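Local coordinates for peptide-binding protein (Photobacterium damsela subsp. piscicida, PDB 6SQX), which probably acts as a secreted NlpC/P60-type cysteine endopeptidase that cleaves the peptidoglycan of potentially competing bacteria, at residues 141-154 with 174-188. Residues are numbered along the deposited sequence; the frame is centred on the assembly and turned at random. Where two conformers were deposited one is given.
Sequences CRGIVVNNAQVRSL and DYIQLSALWTGTPIM. With EDO (1,2-ethanediol), chain N; EDO (1,2-ethanediol), chain P.
Arg152 grips Asp174 end-on through a salt bridge in which NH1 and NH2 both reach one carboxylate oxygen: NH2 lies 2.9 Å from Asp174 OD2 and takes its syn lone pair, whereas NH1 meets the same oxygen from above the carboxylate plane. Arg152 NH1 also donates to Gln177 OE1 (2.8 Å), in the amide plane and on a lone pair. Both acceptors lie nearly in the guanidinium plane, and Ile176 CG2 lies 3.4 Å above one face of the Arg152 guanidinium, offset toward its rim. Bends at chi2 and chi3 (-69° and -72°) fold the arginine back to this site, and NE donates to Thr156 O. Asp174 OD1 accepts from Ile176 N, an Asx turn at the start of the type I turn Asp174-Gln177.

At the far end of the strand pair 149-152 and 177-181, Asn148 OD1 accepts from Thr183 N (3.0 Å) with a nearly straight N-H...O angle of 168°, and approaches the edge of the Trp182 ring at CE3. Its ND2 donates to Ile252 O and to an ethanediol.

Along this antiparallel pair, reciprocal bonds join Ala149 and Leu181; a classic bulge places Leu178 and Ser179 opposite Val151, whose O accepts from Leu178 N (2.8 Å) and whose N donates to Ser179 O. Around the type II turn Trp182-Thr185, Gly184 N donates to Val145 O (2.8 Å), and Gly143 and Ile187 exchange backbone bonds, pairing 142-145 with 186-188. The arrangement is consistent with a bacterial SH3 (SH3b1-type) domain, the family to which 174-188 is assigned; 142-145 and 186-192 are neighbours in a five-stranded antiparallel sheet.

On the face of Ala149, Val151 and Leu181, Val151 CG2 packs 3.7 Å from Leu181 CD1. Val145 CG2 continues this apolar layer against Ile187 CG2 (3.9 Å), and Ile201 touches both Leu181 and Ile187. Farther out, Met188 CG rests against SG of Cys141, which is disulfide-bonded to Cys136.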
loop_
_atom_site.group_PDB
_atom_site.type_symbol
_atom_site.label_atom_id
_atom_site.label_comp_id
_atom_site.label_asym_id
_atom_site.label_seq_id
_atom_site.Cartn_x
_atom_site.Cartn_y
_atom_site.Cartn_z
ATOM N N CYS A 141 18.253 11.198 14.355
ATOM C CA CYS A 141 16.840 11.137 13.992
ATOM C C CYS A 141 16.508 9.912 13.149
ATOM O O CYS A 141 15.340 9.730 12.793
ATOM C CB CYS A 141 16.384 12.441 13.298
ATOM S SG CYS A 141 17.148 12.755 11.678
ATOM N N ARG A 142 17.496 9.095 12.792
ATOM C CA ARG A 142 17.165 7.799 12.210
ATOM C C ARG A 142 16.382 6.984 13.217
ATOM O O ARG A 142 16.647 7.038 14.419
ATOM C CB ARG A 142 18.447 7.053 11.844
ATOM C CG ARG A 142 19.219 7.763 10.713
ATOM C CD ARG A 142 20.571 7.131 10.378
ATOM N NE ARG A 142 21.141 7.845 9.241
ATOM C CZ ARG A 142 22.419 7.817 8.889
ATOM N NH1 ARG A 142 23.314 7.120 9.593
ATOM N NH2 ARG A 142 22.797 8.503 7.812
ATOM N N GLY A 143 15.398 6.234 12.712
ATOM C CA GLY A 143 14.533 5.498 13.611
ATOM C C GLY A 143 13.917 4.257 13.009
ATOM O O GLY A 143 14.271 3.826 11.902
ATOM N N ILE A 144 12.988 3.663 13.757
ATOM C CA ILE A 144 12.345 2.419 13.347
ATOM C C ILE A 144 10.937 2.380 13.927
ATOM O O ILE A 144 10.679 2.904 15.015
ATOM C CB ILE A 144 13.229 1.210 13.763
ATOM C CG1 ILE A 144 12.850 -0.058 12.981
ATOM C CG2 ILE A 144 13.189 0.948 15.273
ATOM C CD1 ILE A 144 13.909 -1.139 13.072
ATOM N N VAL A 145 10.022 1.735 13.194
ATOM C CA VAL A 145 8.672 1.484 13.700
ATOM C C VAL A 145 8.714 0.319 14.683
ATOM O O VAL A 145 9.255 -0.750 14.359
ATOM C CB VAL A 145 7.702 1.197 12.529
ATOM C CG1 VAL A 145 6.294 0.840 13.054
ATOM C CG2 VAL A 145 7.635 2.418 11.594
ATOM N N VAL A 146 8.168 0.535 15.891
ATOM C CA VAL A 146 8.097 -0.517 16.903
ATOM C C VAL A 146 6.698 -1.110 17.067
ATOM O O VAL A 146 6.580 -2.227 17.576
ATOM C CB VAL A 146 8.706 -0.107 18.267
ATOM C CG1 VAL A 146 10.194 0.246 18.105
ATOM C CG2 VAL A 146 7.923 1.036 18.954
ATOM N N ASN A 147 5.646 -0.401 16.695
ATOM C CA ASN A 147 4.305 -0.979 16.649
ATOM C C ASN A 147 3.679 -0.663 15.298
ATOM O O ASN A 147 3.871 0.435 14.770
ATOM C CB ASN A 147 3.408 -0.411 17.753
ATOM C CG ASN A 147 3.774 -0.925 19.131
ATOM O OD1 ASN A 147 3.891 -2.141 19.339
ATOM N ND2 ASN A 147 3.920 -0.018 20.088
ATOM N N ASN A 148 2.963 -1.627 14.708
ATOM C CA ASN A 148 2.330 -1.363 13.413
ATOM C C ASN A 148 1.553 -0.061 13.531
ATOM O O ASN A 148 0.847 0.171 14.517
ATOM C CB ASN A 148 1.369 -2.495 13.055
ATOM C CG ASN A 148 2.061 -3.847 13.020
ATOM O OD1 ASN A 148 3.123 -4.027 12.431
ATOM N ND2 ASN A 148 1.435 -4.840 13.674
ATOM N N ALA A 149 1.687 0.815 12.533
ATOM C CA ALA A 149 1.185 2.171 12.683
ATOM C C ALA A 149 0.317 2.603 11.502
ATOM O O ALA A 149 0.671 2.364 10.337
ATOM C CB ALA A 149 2.377 3.131 12.844
ATOM N N GLN A 150 -0.798 3.268 11.811
ATOM C CA GLN A 150 -1.580 3.958 10.789
ATOM C C GLN A 150 -1.050 5.375 10.635
ATOM O O GLN A 150 -1.159 6.185 11.564
ATOM C CB GLN A 150 -3.066 3.973 11.167
ATOM C CG GLN A 150 -3.629 2.525 11.125
ATOM C CD GLN A 150 -5.081 2.456 11.302
ATOM O OE1 GLN A 150 -5.843 2.759 10.393
ATOM N NE2 GLN A 150 -5.505 2.083 12.507
ATOM N N VAL A 151 -0.439 5.654 9.475
ATOM C CA VAL A 151 0.152 6.966 9.227
ATOM C C VAL A 151 -0.975 7.906 8.844
ATOM O O VAL A 151 -1.825 7.586 7.980
ATOM C CB VAL A 151 1.201 6.884 8.107
ATOM C CG1 VAL A 151 1.818 8.313 7.867
ATOM C CG2 VAL A 151 2.291 5.874 8.483
ATOM N N ARG A 152 -0.973 9.075 9.472
ATOM C CA ARG A 152 -2.054 10.048 9.375
ATOM C C ARG A 152 -1.530 11.357 8.767
ATOM O O ARG A 152 -0.397 11.771 9.044
ATOM C CB ARG A 152 -2.593 10.375 10.807
ATOM C CG ARG A 152 -2.946 9.118 11.682
ATOM C CD ARG A 152 -4.179 8.358 11.146
ATOM N NE ARG A 152 -5.391 9.134 11.411
ATOM C CZ ARG A 152 -6.576 8.910 10.859
ATOM N NH1 ARG A 152 -6.687 7.915 9.968
ATOM N NH2 ARG A 152 -7.625 9.674 11.188
ATOM N N SER A 153 -2.365 12.040 7.981
ATOM C CA SER A 153 -1.872 13.273 7.374
ATOM C C SER A 153 -1.780 14.420 8.369
ATOM O O SER A 153 -1.061 15.393 8.101
ATOM C CB SER A 153 -2.753 13.657 6.204
ATOM O OG SER A 153 -4.040 14.058 6.623
ATOM N N LEU A 154 -2.522 14.372 9.469
ATOM C CA LEU A 154 -2.508 15.315 10.577
ATOM C C LEU A 154 -2.430 14.489 11.848
ATOM O O LEU A 154 -2.873 13.335 11.855
ATOM C CB LEU A 154 -3.824 16.105 10.618
ATOM C CG LEU A 154 -4.063 17.059 9.449
ATOM C CD1 LEU A 154 -5.472 17.638 9.549
ATOM C CD2 LEU A 154 -2.998 18.179 9.458
ATOM N N ASP A 174 -11.677 7.617 5.124
ATOM C CA ASP A 174 -11.189 8.674 6.013
ATOM C C ASP A 174 -9.971 9.287 5.345
ATOM O O ASP A 174 -8.932 8.647 5.255
ATOM C CB ASP A 174 -10.793 8.021 7.342
ATOM C CG ASP A 174 -10.044 8.970 8.285
ATOM O OD1 ASP A 174 -9.919 10.181 7.967
ATOM O OD2 ASP A 174 -9.582 8.504 9.341
ATOM N N TYR A 175 -10.099 10.532 4.876
ATOM C CA TYR A 175 -9.025 11.075 4.053
ATOM C C TYR A 175 -7.773 11.417 4.842
ATOM O O TYR A 175 -6.726 11.645 4.214
ATOM C CB TYR A 175 -9.555 12.269 3.237
ATOM C CG TYR A 175 -10.517 11.757 2.184
ATOM C CD1 TYR A 175 -10.051 11.037 1.075
ATOM C CD2 TYR A 175 -11.893 11.861 2.358
ATOM C CE1 TYR A 175 -10.961 10.500 0.132
ATOM C CE2 TYR A 175 -12.782 11.358 1.424
ATOM C CZ TYR A 175 -12.303 10.665 0.325
ATOM O OH TYR A 175 -13.191 10.140 -0.596
ATOM N N ILE A 176 -7.841 11.420 6.181
ATOM C CA ILE A 176 -6.639 11.582 7.007
ATOM C C ILE A 176 -5.766 10.339 6.964
ATOM O O ILE A 176 -4.565 10.407 7.262
ATOM C CB ILE A 176 -7.017 11.921 8.465
ATOM C CG1 ILE A 176 -7.996 13.097 8.528
ATOM C CG2 ILE A 176 -5.773 12.181 9.321
ATOM C CD1 ILE A 176 -7.484 14.365 7.894
ATOM N N GLN A 177 -6.336 9.185 6.603
ATOM C CA GLN A 177 -5.610 7.927 6.652
ATOM C C GLN A 177 -4.714 7.764 5.421
ATOM O O GLN A 177 -5.207 7.790 4.281
ATOM C CB GLN A 177 -6.628 6.790 6.738
ATOM C CG GLN A 177 -5.946 5.370 6.799
ATOM C CD GLN A 177 -4.838 5.286 7.891
ATOM O OE1 GLN A 177 -5.005 5.843 9.013
ATOM N NE2 GLN A 177 -3.697 4.640 7.550
ATOM N N LEU A 178 -3.399 7.581 5.626
ATOM C CA LEU A 178 -2.487 7.541 4.484
ATOM C C LEU A 178 -1.883 6.174 4.188
ATOM O O LEU A 178 -1.871 5.736 3.020
ATOM C CB LEU A 178 -1.324 8.499 4.721
ATOM C CG LEU A 178 -1.710 9.975 4.786
ATOM C CD1 LEU A 178 -0.432 10.832 4.971
ATOM C CD2 LEU A 178 -2.499 10.452 3.535
ATOM N N SER A 179 -1.308 5.505 5.194
ATOM C CA SER A 179 -0.584 4.260 4.951
ATOM C C SER A 179 -0.589 3.410 6.212
ATOM O O SER A 179 -0.839 3.912 7.310
ATOM C CB SER A 179 0.882 4.522 4.590
ATOM O OG SER A 179 0.939 5.302 3.405
ATOM N N ALA A 180 -0.241 2.128 6.052
ATOM C CA ALA A 180 -0.028 1.239 7.192
ATOM C C ALA A 180 1.421 0.776 7.145
ATOM O O ALA A 180 1.817 0.094 6.188
ATOM C CB ALA A 180 -0.937 0.011 7.087
ATOM N N LEU A 181 2.212 1.140 8.166
ATOM C CA LEU A 181 3.625 0.748 8.246
ATOM C C LEU A 181 3.830 -0.321 9.306
ATOM O O LEU A 181 3.311 -0.208 10.419
ATOM C CB LEU A 181 4.544 1.954 8.565
ATOM C CG LEU A 181 4.599 3.107 7.571
ATOM C CD1 LEU A 181 5.523 4.215 8.081
ATOM C CD2 LEU A 181 5.031 2.615 6.212
ATOM N N TRP A 182 4.634 -1.320 8.968
ATOM C CA TRP A 182 4.796 -2.459 9.853
ATOM C C TRP A 182 5.975 -2.293 10.807
ATOM O O TRP A 182 6.978 -1.639 10.499
ATOM C CB TRP A 182 5.023 -3.717 8.997
ATOM C CG TRP A 182 3.996 -3.843 7.915
ATOM C CD1 TRP A 182 4.233 -3.903 6.582
ATOM C CD2 TRP A 182 2.558 -3.858 8.067
ATOM N NE1 TRP A 182 3.052 -3.946 5.879
ATOM C CE2 TRP A 182 2.004 -3.929 6.763
ATOM C CE3 TRP A 182 1.694 -3.793 9.165
ATOM C CZ2 TRP A 182 0.632 -3.972 6.532
ATOM C CZ3 TRP A 182 0.313 -3.852 8.931
ATOM C CH2 TRP A 182 -0.200 -3.943 7.624
ATOM N N THR A 183 5.870 -2.957 11.969
ATOM C CA THR A 183 6.992 -3.029 12.893
ATOM C C THR A 183 8.238 -3.440 12.129
ATOM O O THR A 183 8.214 -4.377 11.323
ATOM C CB THR A 183 6.659 -4.120 13.930
ATOM O OG1 THR A 183 5.522 -3.705 14.683
ATOM C CG2 THR A 183 7.857 -4.368 14.873
ATOM N N GLY A 184 9.348 -2.736 12.394
ATOM C CA GLY A 184 10.611 -2.997 11.721
ATOM C C GLY A 184 10.957 -2.006 10.618
ATOM O O GLY A 184 12.097 -2.051 10.118
ATOM N N THR A 185 9.999 -1.152 10.197
ATOM C CA THR A 185 10.244 -0.289 9.029
ATOM C C THR A 185 11.279 0.783 9.370
ATOM O O THR A 185 11.080 1.524 10.335
ATOM C CB THR A 185 8.949 0.411 8.597
ATOM O OG1 THR A 185 7.938 -0.567 8.267
ATOM C CG2 THR A 185 9.195 1.226 7.350
ATOM N N PRO A 186 12.365 0.906 8.593
ATOM C CA PRO A 186 13.311 2.026 8.788
ATOM C C PRO A 186 12.651 3.362 8.442
ATOM O O PRO A 186 12.010 3.513 7.393
ATOM C CB PRO A 186 14.445 1.706 7.800
ATOM C CG PRO A 186 14.369 0.238 7.557
ATOM C CD PRO A 186 12.843 -0.008 7.536
ATOM N N ILE A 187 12.795 4.337 9.340
ATOM C CA ILE A 187 12.160 5.643 9.173
ATOM C C ILE A 187 13.131 6.742 9.585
ATOM O O ILE A 187 14.213 6.495 10.111
ATOM C CB ILE A 187 10.839 5.774 9.976
ATOM C CG1 ILE A 187 11.153 5.532 11.471
ATOM C CG2 ILE A 187 9.794 4.778 9.437
ATOM C CD1 ILE A 187 9.995 5.716 12.400
ATOM N N MET A 188 12.706 7.970 9.353
ATOM C CA MET A 188 13.365 9.121 9.929
ATOM C C MET A 188 12.338 9.894 10.735
ATOM O O MET A 188 11.200 10.068 10.280
ATOM C CB MET A 188 13.861 10.023 8.811
ATOM C CG MET A 188 14.570 11.302 9.305
ATOM S SD MET A 188 15.365 12.303 8.027
ATOM C CE MET A 188 16.799 11.261 7.641
HETATM C C1 EDO N . -2.396 -4.062 14.824
HETATM O O1 EDO N . -1.041 -4.008 15.268
HETATM C C2 EDO N . -2.386 -4.447 13.346
HETATM O O2 EDO N . -2.112 -5.829 13.181
HETATM C C1 EDO P . -12.189 7.521 -3.476
HETATM O O1 EDO P . -11.484 8.620 -2.919
HETATM C C2 EDO P . -13.547 7.552 -2.799
HETATM O O2 EDO P . -14.428 6.606 -3.410
HETATM O O HOH W 1 -5.200 13.892 4.084
#